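Local coordinates for lipoprotein (Streptococcus pneumoniae, PDB 3CX3) that binds zinc and, as a lipoprotein homologous with ABC transporter components, probably captures the metal for delivery to a membrane transporter, at residues Ser16-Tyr21 / Lys266-Asn271; Thr182-Phe187 / Pro257-Pro262. All blocks are in the same frame, centred on the assembly; numbering follows the deposited sequence.

Overall arrangement
Contacts 1 and 2 are both buried, with centres about 12 Å apart, and illustrate how a helix junction and a metal site can lie side by side in the core. Contact 1 (16-21 with 266-271) joins the starts of helices 18-28 and 268-281. Its chemistry is aromatic and apolar, with a weak polar bond at one end. Contact 2 (182-187 with 257-262) brings together two loops that follow strands of the parallel sheet holding 180-182 and 252-254, and there zinc coordination supplies the main bonds. The two contacts touch through 257-262: Leu258 packs against Pro19 and Tyr268, and Asp261 against Tyr18, so the loop carrying a zinc ligand lies directly beside the helix junction.

Contact 1 (Ser16-Tyr21 / Lys266-Asn271); sequences SFYPIY and KTYLEN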
ATOM      1  N   SER A  16      -3.262   8.055  -7.349  1.00 35.99           N
ATOM      2  CA  SER A  16      -2.829   6.897  -8.135  1.00 35.65           C
ATOM      3  C   SER A  16      -3.637   5.660  -7.814  1.00 35.92           C
ATOM      4  O   SER A  16      -4.357   5.143  -8.689  1.00 36.70           O
ATOM      5  CB  SER A  16      -1.324   6.648  -8.067  1.00 34.84           C
ATOM      6  OG  SER A  16      -0.855   6.542  -6.746  1.00 34.93           O
ATOM      7  N   PHE A  17      -3.549   5.219  -6.559  1.00 35.64           N
ATOM      8  CA  PHE A  17      -4.253   4.029  -6.092  1.00 35.10           C
ATOM      9  C   PHE A  17      -4.687   4.208  -4.627  1.00 36.12           C
ATOM     10  O   PHE A  17      -4.526   5.304  -4.095  1.00 36.54           O
ATOM     11  CB  PHE A  17      -3.449   2.750  -6.402  1.00 33.98           C
ATOM     12  CG  PHE A  17      -2.368   2.422  -5.411  1.00 30.45           C
ATOM     13  CD1 PHE A  17      -1.302   3.310  -5.169  1.00 29.37           C
ATOM     14  CD2 PHE A  17      -2.377   1.194  -4.767  1.00 25.63           C
ATOM     15  CE1 PHE A  17      -0.279   2.988  -4.254  1.00 25.31           C
ATOM     16  CE2 PHE A  17      -1.386   0.865  -3.859  1.00 27.43           C
ATOM     17  CZ  PHE A  17      -0.309   1.774  -3.608  1.00 24.77           C
ATOM     18  N   TYR A  18      -5.253   3.171  -4.003  1.00 37.29           N
ATOM     19  CA  TYR A  18      -6.026   3.328  -2.764  1.00 38.86           C
ATOM     20  C   TYR A  18      -5.339   3.933  -1.524  1.00 39.79           C
ATOM     21  O   TYR A  18      -5.902   4.841  -0.910  1.00 40.72           O
ATOM     22  CB  TYR A  18      -6.755   2.047  -2.358  1.00 38.82           C
ATOM     23  CG  TYR A  18      -7.312   2.161  -0.960  1.00 40.13           C
ATOM     24  CD1 TYR A  18      -8.478   2.889  -0.725  1.00 42.79           C
ATOM     25  CD2 TYR A  18      -6.666   1.571   0.137  1.00 40.11           C
ATOM     26  CE1 TYR A  18      -9.015   3.006   0.568  1.00 43.40           C
ATOM     27  CE2 TYR A  18      -7.185   1.693   1.441  1.00 41.25           C
ATOM     28  CZ  TYR A  18      -8.363   2.417   1.638  1.00 43.11           C
ATOM     29  OH  TYR A  18      -8.918   2.570   2.879  1.00 44.84           O
ATOM     30  N   PRO A  19      -4.178   3.383  -1.088  1.00 40.10           N
ATOM     31  CA  PRO A  19      -3.576   3.978   0.112  1.00 39.87           C
ATOM     32  C   PRO A  19      -3.420   5.474  -0.062  1.00 40.07           C
ATOM     33  O   PRO A  19      -3.458   6.207   0.909  1.00 40.65           O
ATOM     34  CB  PRO A  19      -2.200   3.314   0.192  1.00 39.73           C
ATOM     35  CG  PRO A  19      -2.352   2.016  -0.522  1.00 40.43           C
ATOM     36  CD  PRO A  19      -3.395   2.233  -1.589  1.00 40.36           C
ATOM     37  N   ILE A  20      -3.246   5.911  -1.302  1.00 39.96           N
ATOM     38  CA  ILE A  20      -3.098   7.333  -1.609  1.00 40.35           C
ATOM     39  C   ILE A  20      -4.475   8.018  -1.583  1.00 41.28           C
ATOM     40  O   ILE A  20      -4.652   9.055  -0.937  1.00 41.35           O
ATOM     41  CB  ILE A  20      -2.404   7.544  -2.978  1.00 39.44           C
ATOM     42  CG1 ILE A  20      -0.893   7.334  -2.886  1.00 37.78           C
ATOM     43  CG2 ILE A  20      -2.619   8.940  -3.443  1.00 39.91           C
ATOM     44  CD1 ILE A  20      -0.450   6.363  -1.831  1.00 34.15           C
ATOM     45  N   TYR A  21      -5.440   7.431  -2.292  1.00 42.19           N
ATOM     46  CA  TYR A  21      -6.818   7.896  -2.266  1.00 43.65           C
ATOM     47  C   TYR A  21      -7.229   8.232  -0.847  1.00 43.97           C
ATOM     48  O   TYR A  21      -7.617   9.368  -0.557  1.00 43.60           O
ATOM     49  CB  TYR A  21      -7.744   6.813  -2.824  1.00 43.68           C
ATOM     50  CG  TYR A  21      -9.192   7.226  -2.930  1.00 46.43           C
ATOM     51  CD1 TYR A  21      -9.569   8.322  -3.711  1.00 47.93           C
ATOM     52  CD2 TYR A  21     -10.193   6.514  -2.253  1.00 48.46           C
ATOM     53  CE1 TYR A  21     -10.895   8.709  -3.810  1.00 48.63           C
ATOM     54  CE2 TYR A  21     -11.525   6.891  -2.348  1.00 49.89           C
ATOM     55  CZ  TYR A  21     -11.870   7.990  -3.133  1.00 50.62           C
ATOM     56  OH  TYR A  21     -13.190   8.365  -3.243  1.00 51.01           O
ATOM     57  N   LYS A 266     -15.158   1.501   5.769  1.00 76.51           N
ATOM     58  CA  LYS A 266     -13.977   1.611   6.640  1.00 71.79           C
ATOM     59  C   LYS A 266     -12.921   2.642   6.238  1.00 68.79           C
ATOM     60  O   LYS A 266     -12.699   2.904   5.058  1.00 68.15           O
ATOM     61  CB  LYS A 266     -13.319   0.234   6.823  1.00 72.01           C
ATOM     62  CG  LYS A 266     -14.297  -0.919   7.067  1.00 71.27           C
ATOM     63  CD  LYS A 266     -13.600  -2.264   6.946  1.00 71.63           C
ATOM     64  CE  LYS A 266     -13.467  -2.976   8.290  1.00 72.49           C
ATOM     65  NZ  LYS A 266     -12.880  -2.128   9.364  1.00 73.27           N
ATOM     66  N   THR A 267     -12.276   3.208   7.258  1.00 65.27           N
ATOM     67  CA  THR A 267     -11.205   4.192   7.129  1.00 61.99           C
ATOM     68  C   THR A 267     -10.000   3.486   6.487  1.00 59.56           C
ATOM     69  O   THR A 267     -10.118   2.326   6.110  1.00 59.10           O
ATOM     70  CB  THR A 267     -10.882   4.776   8.550  1.00 62.32           C
ATOM     71  OG1 THR A 267     -10.819   6.205   8.506  1.00 62.86           O
ATOM     72  CG2 THR A 267      -9.596   4.258   9.102  1.00 62.06           C
ATOM     73  N   TYR A 268      -8.857   4.153   6.329  1.00 56.76           N
ATOM     74  CA  TYR A 268      -7.660   3.427   5.875  1.00 54.28           C
ATOM     75  C   TYR A 268      -7.133   2.553   7.004  1.00 54.05           C
ATOM     76  O   TYR A 268      -6.992   1.336   6.846  1.00 53.60           O
ATOM     77  CB  TYR A 268      -6.554   4.356   5.372  1.00 53.92           C
ATOM     78  CG  TYR A 268      -5.299   3.594   5.021  1.00 51.60           C
ATOM     79  CD1 TYR A 268      -5.223   2.857   3.850  1.00 49.39           C
ATOM     80  CD2 TYR A 268      -4.203   3.585   5.871  1.00 50.20           C
ATOM     81  CE1 TYR A 268      -4.093   2.132   3.531  1.00 48.28           C
ATOM     82  CE2 TYR A 268      -3.056   2.863   5.548  1.00 49.31           C
ATOM     83  CZ  TYR A 268      -3.015   2.143   4.375  1.00 47.41           C
ATOM     84  OH  TYR A 268      -1.905   1.416   4.049  1.00 45.53           O
ATOM     85  N   LEU A 269      -6.860   3.186   8.144  1.00 54.17           N
ATOM     86  CA  LEU A 269      -6.338   2.507   9.316  1.00 54.69           C
ATOM     87  C   LEU A 269      -7.249   1.389   9.826  1.00 54.74           C
ATOM     88  O   LEU A 269      -6.768   0.366  10.330  1.00 54.85           O
ATOM     89  CB  LEU A 269      -6.022   3.513  10.413  1.00 54.84           C
ATOM     90  CG  LEU A 269      -4.713   4.263  10.152  1.00 56.25           C
ATOM     91  CD1 LEU A 269      -4.465   5.315  11.219  1.00 57.25           C
ATOM     92  CD2 LEU A 269      -3.523   3.299  10.049  1.00 57.02           C
ATOM     93  N   GLU A 270      -8.554   1.581   9.670  1.00 54.84           N
ATOM     94  CA  GLU A 270      -9.541   0.552   9.955  1.00 54.96           C
ATOM     95  C   GLU A 270      -9.356  -0.700   9.084  1.00 53.90           C
ATOM     96  O   GLU A 270      -9.502  -1.816   9.591  1.00 54.13           O
ATOM     97  CB  GLU A 270     -10.954   1.126   9.834  1.00 55.83           C
ATOM     98  CG  GLU A 270     -11.288   2.071  10.981  1.00 59.72           C
ATOM     99  CD  GLU A 270     -12.666   2.691  10.908  1.00 65.08           C
ATOM    100  OE1 GLU A 270     -13.034   3.357  11.898  1.00 67.35           O
ATOM    101  OE2 GLU A 270     -13.380   2.531   9.888  1.00 66.51           O
ATOM    102  N   ASN A 271      -9.023  -0.518   7.797  1.00 51.94           N
ATOM    103  CA  ASN A 271      -8.696  -1.641   6.892  1.00 50.38           C
ATOM    104  C   ASN A 271      -7.320  -2.277   7.150  1.00 49.71           C
ATOM    105  O   ASN A 271      -7.158  -3.513   7.053  1.00 49.23           O
ATOM    106  CB  ASN A 271      -8.755  -1.215   5.418  1.00 50.43           C
ATOM    107  CG  ASN A 271     -10.168  -1.110   4.878  1.00 49.46           C
ATOM    108  OD1 ASN A 271     -10.900  -2.100   4.776  1.00 48.86           O
ATOM    109  ND2 ASN A 271     -10.538   0.095   4.475  1.00 48.81           N
TER
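Pro19 and Tyr268 mark the closest backbone approach, their CA atoms 7.1 Å apart, where the first turn of helix 18-28 meets the start of helix 268-281. In this two-lobed metal-binding fold, the junction brings the C-terminal helix back to the helix that follows strand 12-15. Two tyrosines carry it. In Tyr18, CG lies anti to the backbone N (chi1 169°), which carries the ring end toward helix 268-281 and places CE2 3.3 Å from Tyr268 CD1. Tyr18 CE2 lies near the plane of the Tyr268 ring, at its edge, yet the two rings are tilted by 37° and their centroids are 5.7 Å apart, an oblique pairing. Pro19 adds an apolar touch, CB standing 4.0 Å from Tyr268 CE1. The Tyr268 hydroxyl is engaged elsewhere, in a hydrogen bond with the carbonyl of Trp122, while Phe157 of helix 147-173 touches both Tyr268 and Leu269. At the tip of the Tyr18 ring, Asn271 ND2 donates a weak, bent bond of 3.4 Å to Tyr18 OH, the amide standing almost perpendicular to the phenol ring (85°). The same ND2 gives a second weak bond, 2.8 Å long, to Thr267 O. The helix start is braced separately: Thr267 N points almost straight at Glu270 OE2, 2.9 Å away, and meets that oxygen from well above the carboxylate plane.

Contact 2 (Thr182-Phe187 / Pro257-Pro262); sequences TQHTAF and PLESDP. With ZN (zinc ion), chain E.
First torsions bring His184 and Glu259 together at the zinc ion: in His184, CG sits between the backbone N and the carbonyl carbon (chi1 80°), while Glu259 turns CG beside its backbone N (chi1 -77°) and then runs out extended. The two side chains run toward each other from their separate segments and meet the metal about a right angle apart. His184 NE2 and Glu259 OE2 each bind the zinc at 2.1 Å. The other carboxylate oxygen, Glu259 OE1, stays 3.2 Å from the zinc, so one oxygen does the binding. The angle at the metal leaves NE2 and OE2 only 2.9 Å apart; their closeness comes from sharing the ion and is no hydrogen bond. Glu259 CD lies at the edge of the imidazole and in its plane, although the ring and carboxylate planes are strongly turned against each other. His44 and His120 complete the site. On the side of the imidazole away from the zinc, His184 ND1 is hydrogen-bonded to Glu233 OE2, which restrains the ring's rotation and could make NE2 a stronger donor to zinc. One ring face is lined by Ala186 CB, 3.8 Å above its plane and offset toward the rim. The same methyl meets Pro257 CB at 3.8 Å, and Phe187 brings CZ to within 3.8 Å of Pro257 CA, giving the polar site an apolar flank. Both loops leave one parallel sheet: 182-187 runs from strand 180-182 to helix 188-193. The loop 257-262 follows strand 252-254, with strand 230-232 between the two and leading to Glu233, while Leu258 turns to helices 18-28 and 268-281.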
ATOM      1  N   THR A 182       2.383 -15.147   1.896  1.00 40.75           N
ATOM      2  CA  THR A 182       1.422 -14.246   1.272  1.00 38.39           C
ATOM      3  C   THR A 182       1.535 -14.361  -0.226  1.00 38.33           C
ATOM      4  O   THR A 182       2.542 -14.864  -0.745  1.00 38.99           O
ATOM      5  CB  THR A 182       1.689 -12.763   1.633  1.00 38.10           C
ATOM      6  OG1 THR A 182       2.870 -12.317   0.958  1.00 36.29           O
ATOM      7  CG2 THR A 182       1.836 -12.556   3.122  1.00 34.20           C
ATOM      8  N   GLN A 183       0.520 -13.854  -0.921  1.00 37.35           N
ATOM      9  CA  GLN A 183       0.404 -14.055  -2.353  1.00 36.58           C
ATOM     10  C   GLN A 183       1.487 -13.366  -3.185  1.00 35.23           C
ATOM     11  O   GLN A 183       2.055 -13.993  -4.094  1.00 35.61           O
ATOM     12  CB  GLN A 183      -0.985 -13.684  -2.842  1.00 36.96           C
ATOM     13  CG  GLN A 183      -1.176 -14.120  -4.254  1.00 38.87           C
ATOM     14  CD  GLN A 183      -2.566 -13.865  -4.756  1.00 41.02           C
ATOM     15  OE1 GLN A 183      -3.526 -14.546  -4.369  1.00 40.76           O
ATOM     16  NE2 GLN A 183      -2.686 -12.890  -5.643  1.00 41.11           N
ATOM     17  N   HIS A 184       1.756 -12.087  -2.907  1.00 33.13           N
ATOM     18  CA  HIS A 184       3.033 -11.493  -3.331  1.00 30.69           C
ATOM     19  C   HIS A 184       3.789 -10.826  -2.193  1.00 30.63           C
ATOM     20  O   HIS A 184       3.288 -10.762  -1.082  1.00 29.51           O
ATOM     21  CB  HIS A 184       2.882 -10.607  -4.553  1.00 29.42           C
ATOM     22  CG  HIS A 184       2.371  -9.227  -4.280  1.00 27.49           C
ATOM     23  ND1 HIS A 184       1.037  -8.955  -4.038  1.00 23.89           N
ATOM     24  CD2 HIS A 184       3.007  -8.029  -4.305  1.00 23.65           C
ATOM     25  CE1 HIS A 184       0.884  -7.650  -3.889  1.00 25.70           C
ATOM     26  NE2 HIS A 184       2.063  -7.066  -4.037  1.00 25.85           N
ATOM     27  N   THR A 185       5.002 -10.366  -2.467  1.00 31.45           N
ATOM     28  CA  THR A 185       5.846  -9.810  -1.412  1.00 32.71           C
ATOM     29  C   THR A 185       5.400  -8.388  -1.030  1.00 32.77           C
ATOM     30  O   THR A 185       6.022  -7.404  -1.463  1.00 32.26           O
ATOM     31  CB  THR A 185       7.365  -9.793  -1.797  1.00 32.63           C
ATOM     32  OG1 THR A 185       7.758 -11.069  -2.322  1.00 34.24           O
ATOM     33  CG2 THR A 185       8.229  -9.445  -0.596  1.00 32.01           C
ATOM     34  N   ALA A 186       4.360  -8.291  -0.199  1.00 32.35           N
ATOM     35  CA  ALA A 186       3.853  -6.996   0.186  1.00 33.61           C
ATOM     36  C   ALA A 186       4.034  -6.597   1.658  1.00 34.41           C
ATOM     37  O   ALA A 186       4.038  -5.422   1.979  1.00 33.74           O
ATOM     38  CB  ALA A 186       2.395  -6.871  -0.223  1.00 34.08           C
ATOM     39  N   PHE A 187       4.183  -7.580   2.540  1.00 35.95           N
ATOM     40  CA  PHE A 187       4.086  -7.376   3.979  1.00 36.92           C
ATOM     41  C   PHE A 187       5.422  -7.269   4.686  1.00 38.06           C
ATOM     42  O   PHE A 187       5.501  -7.409   5.906  1.00 38.40           O
ATOM     43  CB  PHE A 187       3.216  -8.481   4.565  1.00 36.48           C
ATOM     44  CG  PHE A 187       1.811  -8.447   4.035  1.00 35.81           C
ATOM     45  CD1 PHE A 187       0.824  -7.735   4.700  1.00 33.96           C
ATOM     46  CD2 PHE A 187       1.493  -9.070   2.834  1.00 34.53           C
ATOM     47  CE1 PHE A 187      -0.467  -7.666   4.186  1.00 32.62           C
ATOM     48  CE2 PHE A 187       0.209  -9.008   2.328  1.00 33.94           C
ATOM     49  CZ  PHE A 187      -0.769  -8.291   3.011  1.00 34.00           C
ATOM     50  N   PRO A 257      -3.308  -6.419   0.899  1.00 37.27           N
ATOM     51  CA  PRO A 257      -2.159  -5.520   0.872  1.00 36.74           C
ATOM     52  C   PRO A 257      -2.600  -4.078   0.545  1.00 37.41           C
ATOM     53  O   PRO A 257      -1.738  -3.182   0.388  1.00 37.29           O
ATOM     54  CB  PRO A 257      -1.293  -6.102  -0.241  1.00 36.34           C
ATOM     55  CG  PRO A 257      -2.215  -6.787  -1.186  1.00 36.22           C
ATOM     56  CD  PRO A 257      -3.504  -7.118  -0.397  1.00 37.33           C
ATOM     57  N   LEU A 258      -3.924  -3.877   0.459  1.00 36.70           N
ATOM     58  CA  LEU A 258      -4.573  -2.584   0.208  1.00 37.90           C
ATOM     59  C   LEU A 258      -4.237  -1.896  -1.113  1.00 39.94           C
ATOM     60  O   LEU A 258      -4.391  -0.695  -1.263  1.00 39.87           O
ATOM     61  CB  LEU A 258      -4.400  -1.629   1.388  1.00 36.82           C
ATOM     62  CG  LEU A 258      -4.682  -2.203   2.778  1.00 36.48           C
ATOM     63  CD1 LEU A 258      -4.133  -1.267   3.864  1.00 38.60           C
ATOM     64  CD2 LEU A 258      -6.153  -2.515   3.028  1.00 31.09           C
ATOM     65  N   GLU A 259      -3.813  -2.682  -2.084  1.00 43.40           N
ATOM     66  CA  GLU A 259      -3.513  -2.174  -3.405  1.00 46.53           C
ATOM     67  C   GLU A 259      -4.772  -1.867  -4.220  1.00 49.59           C
ATOM     68  O   GLU A 259      -4.818  -0.875  -4.952  1.00 49.49           O
ATOM     69  CB  GLU A 259      -2.598  -3.153  -4.120  1.00 46.08           C
ATOM     70  CG  GLU A 259      -1.154  -3.082  -3.652  1.00 44.80           C
ATOM     71  CD  GLU A 259      -0.398  -4.325  -3.999  1.00 43.07           C
ATOM     72  OE1 GLU A 259      -0.701  -4.920  -5.050  1.00 42.23           O
ATOM     73  OE2 GLU A 259       0.475  -4.730  -3.207  1.00 42.44           O
ATOM     74  N   SER A 260      -5.776  -2.738  -4.104  1.00 53.36           N
ATOM     75  CA  SER A 260      -7.143  -2.416  -4.502  1.00 56.71           C
ATOM     76  C   SER A 260      -7.830  -1.796  -3.295  1.00 59.10           C
ATOM     77  O   SER A 260      -7.323  -1.861  -2.164  1.00 59.32           O
ATOM     78  CB  SER A 260      -7.900  -3.685  -4.897  1.00 56.60           C
ATOM     79  OG  SER A 260      -7.249  -4.370  -5.956  1.00 58.23           O
ATOM     80  N   ASP A 261      -8.981  -1.185  -3.525  1.00 62.29           N
ATOM     81  CA  ASP A 261      -9.809  -0.748  -2.416  1.00 65.71           C
ATOM     82  C   ASP A 261     -10.962  -1.712  -2.223  1.00 67.18           C
ATOM     83  O   ASP A 261     -11.583  -2.133  -3.200  1.00 66.93           O
ATOM     84  CB  ASP A 261     -10.296   0.687  -2.588  1.00 65.90           C
ATOM     85  CG  ASP A 261     -10.965   0.920  -3.906  1.00 67.86           C
ATOM     86  OD1 ASP A 261     -10.323   0.670  -4.954  1.00 69.89           O
ATOM     87  OD2 ASP A 261     -12.132   1.375  -3.890  1.00 69.66           O
ATOM     88  N   PRO A 262     -11.232  -2.086  -0.958  1.00 69.13           N
ATOM     89  CA  PRO A 262     -12.245  -3.087  -0.587  1.00 71.36           C
ATOM     90  C   PRO A 262     -13.666  -2.524  -0.629  1.00 74.26           C
ATOM     91  O   PRO A 262     -14.613  -3.160  -0.147  1.00 74.81           O
ATOM     92  CB  PRO A 262     -11.869  -3.424   0.868  1.00 71.24           C
ATOM     93  CG  PRO A 262     -10.522  -2.730   1.128  1.00 69.79           C
ATOM     94  CD  PRO A 262     -10.525  -1.565   0.225  1.00 68.91           C
TER
HETATM   95 ZN    ZN E 314       2.333  -5.003  -4.095  1.00 36.87          ZN